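Side-chain contact in type IV pilus assembly protein PilF (Pseudomonas aeruginosa, PDB 2HO1), which is essential for outer membrane localization and assembly of the PilQ secretin and plays a role in type IV pilus adhesion and twitching motility: residues Gln196-Asp199 and Leu200-Gly204. Residues are numbered along the deposited sequence; the frame is centred on the assembly and turned at random.
Sequences QYYD and LFAQG
Tyr198 O takes the shortest of the four backbone hydrogen bonds here, from Ala202 N at 2.7 Å, with an N-H...O angle of 162°. Phe201 CB lies 3.2 Å from Tyr198 O, with the ring edge turned to this oxygen. Gln196 O, Tyr197 O and Asp199 O are bonded in the same i to i+4 way by the backbone N of Leu200, Phe201 and Gln203. The side chains of Tyr198 and Phe201 lie side by side and point the same way. Both have CG anti to the backbone N, though Phe201 is turned well off the ideal value (chi1 150°). The edge of Phe201 meets one face of Tyr198 in a T-shaped stack, with the planes at 65°. The touching atom is CD2 of Phe201, near the rim of the tyrosine ring and 4.2 Å from Tyr198 CE2. Ala202 CB approaches the same ring obliquely, 4.3 Å from Tyr198 CE1. Tyr198 OH is hydrogen-bonded to Ser211 O and Gln207 NE2, which fixes the far end of the ring. Phe201 also packs on Ala178 and Leu179 of helix 175-187, while Tyr198 reaches Leu214 and Leu218 of helix 209-221. Gln203 leaves helical geometry just after its N bonds Asp199 O. Helix 191-202 is probably the second helix of the fifth TPR helix-turn-helix, residues 174-203; such pairs stack into the superhelix.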
loop_
_atom_site.group_PDB
_atom_site.type_symbol
_atom_site.label_atom_id
_atom_site.label_comp_id
_atom_site.label_asym_id
_atom_site.label_seq_id
_atom_site.Cartn_x
_atom_site.Cartn_y
_atom_site.Cartn_z
ATOM N N GLN A 196 18.249 -16.648 14.280
ATOM C CA GLN A 196 16.940 -16.939 14.813
ATOM C C GLN A 196 15.958 -17.248 13.717
ATOM O O GLN A 196 15.253 -18.254 13.788
ATOM C CB GLN A 196 16.435 -15.768 15.632
ATOM C CG GLN A 196 17.144 -15.630 16.962
ATOM C CD GLN A 196 16.562 -14.523 17.784
ATOM O OE1 GLN A 196 16.858 -13.339 17.553
ATOM N NE2 GLN A 196 15.702 -14.885 18.743
ATOM N N TYR A 197 15.904 -16.383 12.701
ATOM C CA TYR A 197 14.982 -16.596 11.599
ATOM C C TYR A 197 15.381 -17.843 10.812
ATOM O O TYR A 197 14.528 -18.572 10.313
ATOM C CB TYR A 197 14.937 -15.355 10.693
ATOM C CG TYR A 197 13.999 -14.280 11.201
ATOM C CD1 TYR A 197 12.618 -14.421 11.090
ATOM C CD2 TYR A 197 14.496 -13.130 11.820
ATOM C CE1 TYR A 197 11.754 -13.442 11.582
ATOM C CE2 TYR A 197 13.649 -12.144 12.309
ATOM C CZ TYR A 197 12.279 -12.298 12.188
ATOM O OH TYR A 197 11.435 -11.284 12.623
ATOM N N TYR A 198 16.678 -18.099 10.719
ATOM C CA TYR A 198 17.123 -19.281 10.004
ATOM C C TYR A 198 16.599 -20.533 10.711
ATOM O O TYR A 198 15.990 -21.412 10.090
ATOM C CB TYR A 198 18.637 -19.360 9.948
ATOM C CG TYR A 198 19.090 -20.459 9.031
ATOM C CD1 TYR A 198 19.284 -21.762 9.510
ATOM C CD2 TYR A 198 19.307 -20.211 7.672
ATOM C CE1 TYR A 198 19.688 -22.788 8.658
ATOM C CE2 TYR A 198 19.703 -21.219 6.812
ATOM C CZ TYR A 198 19.894 -22.509 7.304
ATOM O OH TYR A 198 20.280 -23.512 6.435
ATOM N N ASP A 199 16.828 -20.615 12.016
ATOM C CA ASP A 199 16.349 -21.776 12.749
ATOM C C ASP A 199 14.847 -21.949 12.526
ATOM O O ASP A 199 14.376 -23.069 12.343
ATOM C CB ASP A 199 16.680 -21.652 14.244
ATOM C CG ASP A 199 18.175 -21.619 14.503
ATOM O OD1 ASP A 199 18.922 -22.282 13.755
ATOM O OD2 ASP A 199 18.617 -20.935 15.453
ATOM N N LEU A 200 14.094 -20.850 12.515
ATOM C CA LEU A 200 12.650 -20.947 12.297
ATOM C C LEU A 200 12.394 -21.516 10.908
ATOM O O LEU A 200 11.462 -22.300 10.699
ATOM C CB LEU A 200 11.977 -19.577 12.434
ATOM C CG LEU A 200 10.450 -19.521 12.250
ATOM C CD1 LEU A 200 9.741 -20.345 13.326
ATOM C CD2 LEU A 200 9.992 -18.068 12.310
ATOM N N PHE A 201 13.225 -21.132 9.947
ATOM C CA PHE A 201 13.067 -21.658 8.595
ATOM C C PHE A 201 13.412 -23.152 8.556
ATOM O O PHE A 201 12.707 -23.938 7.935
ATOM C CB PHE A 201 13.974 -20.907 7.611
ATOM C CG PHE A 201 14.422 -21.744 6.456
ATOM C CD1 PHE A 201 13.570 -22.005 5.403
ATOM C CD2 PHE A 201 15.689 -22.340 6.465
ATOM C CE1 PHE A 201 13.966 -22.856 4.365
ATOM C CE2 PHE A 201 16.089 -23.183 5.446
ATOM C CZ PHE A 201 15.231 -23.446 4.394
ATOM N N ALA A 202 14.509 -23.532 9.210
ATOM C CA ALA A 202 14.943 -24.922 9.213
ATOM C C ALA A 202 13.889 -25.870 9.791
ATOM O O ALA A 202 13.685 -26.982 9.289
ATOM C CB ALA A 202 16.250 -25.052 9.965
ATOM N N GLN A 203 13.208 -25.434 10.843
ATOM C CA GLN A 203 12.167 -26.262 11.442
ATOM C C GLN A 203 10.901 -26.199 10.577
ATOM O O GLN A 203 9.775 -26.158 11.084
ATOM C CB GLN A 203 11.853 -25.778 12.862
ATOM C CG GLN A 203 11.226 -24.384 12.938
ATOM C CD GLN A 203 10.700 -24.052 14.334
ATOM O OE1 GLN A 203 9.850 -24.763 14.866
ATOM N NE2 GLN A 203 11.207 -22.968 14.929
ATOM N N GLY A 204 11.095 -26.188 9.264
ATOM C CA GLY A 204 9.971 -26.118 8.357
ATOM C C GLY A 204 10.112 -27.154 7.270
ATOM O O GLY A 204 9.238 -27.290 6.409
#